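Local structure of probable spore coat polysaccharide biosynthesis protein E (Chromobacterium violaceum ATCC 12472, 3G8R) at residues 280-285 against 308-313; 323-328 against 335-340. The protein is probably a sialic acid synthase-like enzyme that makes N-acylneuraminate-9-phosphate, with a zinc-binding TIM barrel followed by a small SAF (antifreeze-like) domain. One frame throughout, in Å; residues are numbered along the deposited sequence.

Contact 1: residues 280-285 against 308-313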
ATOM      1  N   ARG A 280      32.442 -12.304  -0.455  1.00 33.41           N
ATOM      2  CA  ARG A 280      33.669 -12.824   0.111  1.00 31.53           C
ATOM      3  C   ARG A 280      34.129 -14.017  -0.739  1.00 31.83           C
ATOM      4  O   ARG A 280      33.392 -14.992  -0.906  1.00 32.03           O
ATOM      5  CB  ARG A 280      33.369 -13.253   1.533  1.00 29.91           C
ATOM      6  CG  ARG A 280      34.229 -12.623   2.571  1.00 32.84           C
ATOM      7  CD  ARG A 280      33.541 -12.481   3.916  1.00 28.39           C
ATOM      8  NE  ARG A 280      32.727 -13.639   4.285  1.00 32.43           N
ATOM      9  CZ  ARG A 280      32.897 -14.336   5.396  1.00 27.72           C
ATOM     10  NH1 ARG A 280      33.853 -13.995   6.221  1.00 32.45           N
ATOM     11  NH2 ARG A 280      32.121 -15.370   5.680  1.00 32.05           N
ATOM     12  N   GLY A 281      35.330 -13.939  -1.301  1.00 31.38           N
ATOM     13  CA  GLY A 281      35.861 -15.026  -2.113  1.00 30.98           C
ATOM     14  C   GLY A 281      36.598 -16.010  -1.229  1.00 31.43           C
ATOM     15  O   GLY A 281      36.961 -15.685  -0.100  1.00 30.92           O
ATOM     16  N   VAL A 282      36.829 -17.212  -1.747  1.00 31.59           N
ATOM     17  CA  VAL A 282      37.487 -18.246  -0.994  1.00 31.03           C
ATOM     18  C   VAL A 282      38.897 -18.336  -1.503  1.00 31.64           C
ATOM     19  O   VAL A 282      39.113 -18.560  -2.701  1.00 32.07           O
ATOM     20  CB  VAL A 282      36.806 -19.586  -1.219  1.00 30.74           C
ATOM     21  CG1 VAL A 282      37.508 -20.690  -0.429  1.00 18.11           C
ATOM     22  CG2 VAL A 282      35.417 -19.492  -0.826  1.00 16.42           C
ATOM     23  N   PHE A 283      39.857 -18.185  -0.594  1.00 31.73           N
ATOM     24  CA  PHE A 283      41.273 -18.241  -0.954  1.00 32.03           C
ATOM     25  C   PHE A 283      41.946 -19.398  -0.267  1.00 32.67           C
ATOM     26  O   PHE A 283      41.593 -19.730   0.865  1.00 32.89           O
ATOM     27  CB  PHE A 283      41.996 -16.955  -0.530  1.00 31.43           C
ATOM     28  CG  PHE A 283      41.562 -15.726  -1.285  1.00 37.96           C
ATOM     29  CD1 PHE A 283      42.317 -15.249  -2.346  1.00 30.97           C
ATOM     30  CD2 PHE A 283      40.388 -15.043  -0.934  1.00 31.38           C
ATOM     31  CE1 PHE A 283      41.923 -14.091  -3.046  1.00 38.45           C
ATOM     32  CE2 PHE A 283      39.979 -13.885  -1.622  1.00 38.24           C
ATOM     33  CZ  PHE A 283      40.752 -13.402  -2.677  1.00 30.78           C
ATOM     34  N   ALA A 284      42.926 -20.001  -0.935  1.00 32.84           N
ATOM     35  CA  ALA A 284      43.798 -20.964  -0.250  1.00 33.34           C
ATOM     36  C   ALA A 284      44.756 -20.247   0.709  1.00 34.44           C
ATOM     37  O   ALA A 284      45.288 -19.157   0.402  1.00 34.33           O
ATOM     38  CB  ALA A 284      44.558 -21.831  -1.233  1.00 32.42           C
ATOM     39  N   THR A 285      44.947 -20.840   1.883  1.00 34.91           N
ATOM     40  CA  THR A 285      45.841 -20.248   2.870  1.00 35.80           C
ATOM     41  C   THR A 285      47.212 -20.946   2.868  1.00 37.78           C
ATOM     42  O   THR A 285      48.149 -20.506   3.547  1.00 37.86           O
ATOM     43  CB  THR A 285      45.241 -20.294   4.276  1.00 34.58           C
ATOM     44  OG1 THR A 285      45.050 -21.641   4.656  1.00 32.75           O
ATOM     45  CG2 THR A 285      43.916 -19.640   4.298  1.00 33.10           C
ATOM     46  N   GLY A 308      35.964 -16.583 -11.928  1.00 36.03           N
ATOM     47  CA  GLY A 308      34.813 -17.078 -11.221  1.00 34.68           C
ATOM     48  C   GLY A 308      35.518 -17.815 -10.091  1.00 33.49           C
ATOM     49  O   GLY A 308      35.717 -19.037 -10.099  1.00 32.45           O
ATOM     50  N   GLN A 309      35.989 -17.015  -9.147  1.00 33.08           N
ATOM     51  CA  GLN A 309      36.519 -17.509  -7.915  1.00 32.31           C
ATOM     52  C   GLN A 309      35.344 -18.059  -7.170  1.00 31.37           C
ATOM     53  O   GLN A 309      34.221 -17.559  -7.309  1.00 30.55           O
ATOM     54  CB  GLN A 309      37.093 -16.353  -7.136  1.00 32.86           C
ATOM     55  CG  GLN A 309      37.595 -16.719  -5.776  1.00 31.10           C
ATOM     56  CD  GLN A 309      38.386 -15.599  -5.183  1.00 32.87           C
ATOM     57  OE1 GLN A 309      38.419 -14.488  -5.729  1.00 30.38           O
ATOM     58  NE2 GLN A 309      39.033 -15.873  -4.059  1.00 30.51           N
ATOM     59  N   LEU A 310      35.593 -19.113  -6.409  1.00 31.25           N
ATOM     60  CA  LEU A 310      34.572 -19.672  -5.576  1.00 31.36           C
ATOM     61  C   LEU A 310      34.385 -18.630  -4.473  1.00 32.54           C
ATOM     62  O   LEU A 310      35.362 -18.040  -3.998  1.00 32.84           O
ATOM     63  CB  LEU A 310      35.047 -21.012  -5.018  1.00 30.91           C
ATOM     64  CG  LEU A 310      34.123 -21.651  -3.979  1.00 44.09           C
ATOM     65  CD1 LEU A 310      33.124 -22.495  -4.678  1.00 30.72           C
ATOM     66  CD2 LEU A 310      34.863 -22.469  -2.952  1.00 30.49           C
ATOM     67  N   THR A 311      33.128 -18.373  -4.118  1.00 32.92           N
ATOM     68  CA  THR A 311      32.762 -17.413  -3.072  1.00 32.01           C
ATOM     69  C   THR A 311      32.235 -18.130  -1.847  1.00 31.77           C
ATOM     70  O   THR A 311      31.849 -19.288  -1.913  1.00 31.43           O
ATOM     71  CB  THR A 311      31.669 -16.452  -3.544  1.00 31.44           C
ATOM     72  OG1 THR A 311      30.401 -17.096  -3.454  1.00 45.18           O
ATOM     73  CG2 THR A 311      31.895 -16.065  -4.968  1.00 45.47           C
ATOM     74  N   ALA A 312      32.189 -17.407  -0.739  1.00 32.23           N
ATOM     75  CA  ALA A 312      31.807 -17.936   0.555  1.00 32.96           C
ATOM     76  C   ALA A 312      30.363 -18.350   0.513  1.00 35.37           C
ATOM     77  O   ALA A 312      29.956 -19.317   1.173  1.00 36.57           O
ATOM     78  CB  ALA A 312      32.016 -16.889   1.612  1.00 32.36           C
ATOM     79  N   ASN A 313      29.592 -17.627  -0.289  1.00 36.22           N
ATOM     80  CA  ASN A 313      28.215 -17.991  -0.555  1.00 37.56           C
ATOM     81  C   ASN A 313      28.010 -19.399  -1.110  1.00 37.82           C
ATOM     82  O   ASN A 313      26.882 -19.811  -1.346  1.00 37.79           O
ATOM     83  CB  ASN A 313      27.594 -16.952  -1.462  1.00 38.95           C
ATOM     84  CG  ASN A 313      27.594 -15.587  -0.829  1.00 56.20           C
ATOM     85  OD1 ASN A 313      28.660 -15.040  -0.491  1.00 41.17           O
ATOM     86  ND2 ASN A 313      26.400 -15.028  -0.634  1.00 40.32           N
TER
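Gln309 points NE2 at one face of the Phe283 ring, 3.2 Å above its plane and over its centre; amide and ring planes are 86° apart. The side chain reaches this far because CG lies anti to the backbone N (chi1 176°) and the chain runs on extended. The same NE2 gives a nearly straight hydrogen bond to Val282 O at 3.0 Å. That oxygen is approached from above its carbonyl plane, at a C=O...N angle of 106°, while it lies in the plane of the Gln309 amide. With OE1 bonded to Val306 N, both ends of the amide are held and its rotation is fixed. His55 of the second subunit stacks on the Phe283 ring.

Val282 and Leu310 lie side by side and point the same way, CG2 of the valine 3.7 Å from CD2 of the leucine. Their backbones are joined by Val282 N to Leu310 O at 2.8 Å. Strand 281-284, the first strand after the barrel in the chain, belongs to the SAF domain; it pairs antiparallel with strand 299-302, while the loop 308-313 forms a single bridge to it, Gly281 with Thr311.

On the other side of that bridge Ala312 N bonds to Arg280 O at 2.7 Å, and Ala312 CB packs 3.9 Å from Arg280 CB. The arginine then bends at chi3, and its guanidinium forms salt bridges with Glu101 and Asp124 of the second subunit.

Contact 2: residues 323-328 against 335-340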
ATOM      1  N   ALA A 323      40.467 -30.403  -4.989  1.00 40.85           N
ATOM      2  CA  ALA A 323      41.173 -29.722  -6.055  1.00 40.87           C
ATOM      3  C   ALA A 323      41.565 -30.697  -7.190  1.00 40.48           C
ATOM      4  O   ALA A 323      42.344 -31.621  -6.968  1.00 39.57           O
ATOM      5  CB  ALA A 323      42.414 -29.028  -5.479  1.00 40.87           C
ATOM      6  N   LYS A 324      41.011 -30.482  -8.384  1.00 41.04           N
ATOM      7  CA  LYS A 324      41.409 -31.226  -9.591  1.00 42.33           C
ATOM      8  C   LYS A 324      42.850 -30.962  -9.937  1.00 42.71           C
ATOM      9  O   LYS A 324      43.548 -31.886 -10.326  1.00 43.96           O
ATOM     10  CB  LYS A 324      40.574 -30.861 -10.828  1.00 43.59           C
ATOM     11  CG  LYS A 324      39.069 -31.043 -10.690  1.00 64.19           C
ATOM     12  CD  LYS A 324      38.381 -31.250 -12.052  1.00 45.40           C
ATOM     13  CE  LYS A 324      37.501 -30.061 -12.500  1.00 64.44           C
ATOM     14  NZ  LYS A 324      38.091 -29.311 -13.662  1.00 45.48           N
ATOM     15  N   THR A 325      43.280 -29.705  -9.810  1.00 42.18           N
ATOM     16  CA  THR A 325      44.658 -29.259 -10.092  1.00 42.06           C
ATOM     17  C   THR A 325      45.187 -28.498  -8.852  1.00 41.90           C
ATOM     18  O   THR A 325      44.397 -27.952  -8.093  1.00 42.31           O
ATOM     19  CB  THR A 325      44.715 -28.341 -11.366  1.00 42.71           C
ATOM     20  OG1 THR A 325      43.673 -27.346 -11.309  1.00 50.73           O
ATOM     21  CG2 THR A 325      44.544 -29.155 -12.668  1.00 50.26           C
ATOM     22  N   PRO A 326      46.518 -28.443  -8.642  1.00 41.18           N
ATOM     23  CA  PRO A 326      47.001 -27.852  -7.391  1.00 40.38           C
ATOM     24  C   PRO A 326      46.811 -26.339  -7.283  1.00 39.78           C
ATOM     25  O   PRO A 326      47.012 -25.614  -8.248  1.00 39.82           O
ATOM     26  CB  PRO A 326      48.493 -28.201  -7.393  1.00 40.73           C
ATOM     27  CG  PRO A 326      48.842 -28.341  -8.821  1.00 39.81           C
ATOM     28  CD  PRO A 326      47.631 -28.931  -9.479  1.00 40.98           C
ATOM     29  N   ILE A 327      46.427 -25.880  -6.095  1.00 38.86           N
ATOM     30  CA  ILE A 327      46.184 -24.474  -5.847  1.00 37.30           C
ATOM     31  C   ILE A 327      47.349 -23.874  -5.073  1.00 36.64           C
ATOM     32  O   ILE A 327      47.701 -24.373  -4.010  1.00 37.88           O
ATOM     33  CB  ILE A 327      44.897 -24.247  -5.010  1.00 36.83           C
ATOM     34  CG1 ILE A 327      43.826 -25.319  -5.288  1.00 36.42           C
ATOM     35  CG2 ILE A 327      44.372 -22.771  -5.190  1.00 36.77           C
ATOM     36  CD1 ILE A 327      42.608 -24.865  -6.062  1.00 35.36           C
ATOM     37  N   ALA A 328      47.933 -22.791  -5.576  1.00 35.21           N
ATOM     38  CA  ALA A 328      49.024 -22.147  -4.852  1.00 35.21           C
ATOM     39  C   ALA A 328      48.501 -21.497  -3.583  1.00 35.31           C
ATOM     40  O   ALA A 328      47.357 -21.073  -3.532  1.00 34.79           O
ATOM     41  CB  ALA A 328      49.681 -21.122  -5.713  1.00 35.41           C
ATOM     42  N   ALA A 335      36.577 -21.869  -9.232  1.00 41.76           N
ATOM     43  CA  ALA A 335      35.563 -22.919  -9.141  1.00 44.06           C
ATOM     44  C   ALA A 335      35.653 -23.908 -10.293  1.00 47.36           C
ATOM     45  O   ALA A 335      35.218 -25.053 -10.183  1.00 47.69           O
ATOM     46  CB  ALA A 335      34.184 -22.313  -9.078  1.00 43.60           C
ATOM     47  N   ALA A 336      36.224 -23.472 -11.409  1.00 49.96           N
ATOM     48  CA  ALA A 336      36.442 -24.395 -12.521  1.00 51.44           C
ATOM     49  C   ALA A 336      37.524 -25.440 -12.188  1.00 52.61           C
ATOM     50  O   ALA A 336      37.708 -26.410 -12.931  1.00 53.34           O
ATOM     51  CB  ALA A 336      36.788 -23.633 -13.794  1.00 51.53           C
ATOM     52  N   ASP A 337      38.222 -25.258 -11.067  1.00 52.51           N
ATOM     53  CA  ASP A 337      39.318 -26.154 -10.697  1.00 51.89           C
ATOM     54  C   ASP A 337      38.928 -27.174  -9.633  1.00 51.90           C
ATOM     55  O   ASP A 337      39.796 -27.721  -8.942  1.00 52.00           O
ATOM     56  CB  ASP A 337      40.520 -25.343 -10.204  1.00 51.61           C
ATOM     57  CG  ASP A 337      41.157 -24.488 -11.304  1.00 73.37           C
ATOM     58  OD1 ASP A 337      40.653 -24.472 -12.461  1.00 51.45           O
ATOM     59  OD2 ASP A 337      42.178 -23.824 -10.997  1.00 51.64           O
ATOM     60  N   LEU A 338      37.639 -27.433  -9.467  1.00 51.92           N
ATOM     61  CA  LEU A 338      37.270 -28.306  -8.379  1.00 52.65           C
ATOM     62  C   LEU A 338      36.295 -29.373  -8.790  1.00 55.11           C
ATOM     63  O   LEU A 338      35.306 -29.110  -9.489  1.00 55.62           O
ATOM     64  CB  LEU A 338      36.708 -27.524  -7.198  1.00 51.67           C
ATOM     65  CG  LEU A 338      37.368 -26.217  -6.751  1.00 49.08           C
ATOM     66  CD1 LEU A 338      36.337 -25.454  -5.963  1.00 51.24           C
ATOM     67  CD2 LEU A 338      38.617 -26.417  -5.944  1.00 50.56           C
ATOM     68  N   GLU A 339      36.592 -30.587  -8.336  1.00 56.87           N
ATOM     69  CA  GLU A 339      35.702 -31.720  -8.498  1.00 58.62           C
ATOM     70  C   GLU A 339      34.916 -31.953  -7.199  1.00 59.11           C
ATOM     71  O   GLU A 339      35.480 -31.944  -6.102  1.00 58.68           O
ATOM     72  CB  GLU A 339      36.473 -32.971  -8.950  1.00 59.44           C
ATOM     73  CG  GLU A 339      35.625 -33.932  -9.776  1.00 90.20           C
ATOM     74  CD  GLU A 339      36.427 -34.759 -10.772  1.00 61.34           C
ATOM     75  OE1 GLU A 339      35.866 -35.744 -11.302  1.00 90.58           O
ATOM     76  OE2 GLU A 339      37.612 -34.436 -11.035  1.00 90.64           O
ATOM     77  N   PRO A 340      33.603 -32.127  -7.328  1.00 60.23           N
ATOM     78  CA  PRO A 340      32.727 -32.268  -6.189  1.00 61.53           C
ATOM     79  C   PRO A 340      32.794 -33.649  -5.538  1.00 62.65           C
ATOM     80  O   PRO A 340      33.132 -34.633  -6.187  1.00 62.59           O
ATOM     81  CB  PRO A 340      31.346 -32.032  -6.798  1.00 61.62           C
ATOM     82  CG  PRO A 340      31.614 -31.305  -8.092  1.00 75.20           C
ATOM     83  CD  PRO A 340      32.842 -31.963  -8.573  1.00 60.73           C
TER
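Lys324 makes both hydrogen bonds between 323-328 and 335-340, one from its backbone and one from its side-chain end. Its N bonds to Asp337 O at 3.1 Å, and its NZ bonds to Ala336 O at 3.0 Å. Bends at chi3 (-110°) and chi4 (110°) bring the ammonium group to Ala336 O; together with the backbone bond, one residue binds two successive carbonyls.

Van der Waals contacts accompany these bonds. Lys324 and Glu339 cross at about a right angle, with Lys324 CG 3.7 Å from Glu339 CB and Lys324 CD 3.4 Å from Glu339 OE2. Their charged ends remain apart, NZ and OE2 5.8 Å from each other, which suggests a modest electrostatic attraction and no salt bridge.

In the SAF domain, strands 321-323 and 338-340 form a short antiparallel sheet, and Ala323 faces Leu338 as a non-hydrogen-bonded pair. Apolar contact continues on the buried side, where Leu338 CD2 lies 4.2 Å from Ala323 CA and 4.3 Å from Ile327 CD1. Val288 touches both Ala323 and Ile327, and Leu294 and Val333 pack on Leu338. At the exposed margin Thr325 OG1 stays 3.8 Å from Asp337 OD2.

Both contacts belong to the SAF domain, away from the zinc site of their own chain's barrel, and their centres are 12 Å apart. In contact 1 every touching residue is buried and the second subunit lies alongside, whereas contact 2 is partly exposed and is touched by no other chain of the assembly. Each fastens a loop and a short strand, but the chemistry differs: contact 1 combines backbone bonds with a buried neutral amide, while contact 2 relies on a charged lysine at the surface. They meet directly through a probable hydrogen bond from Ala335 N to Gly308 O, 3.1 Å long, and through Ala284, whose CB packs on Ile327 and Ala328.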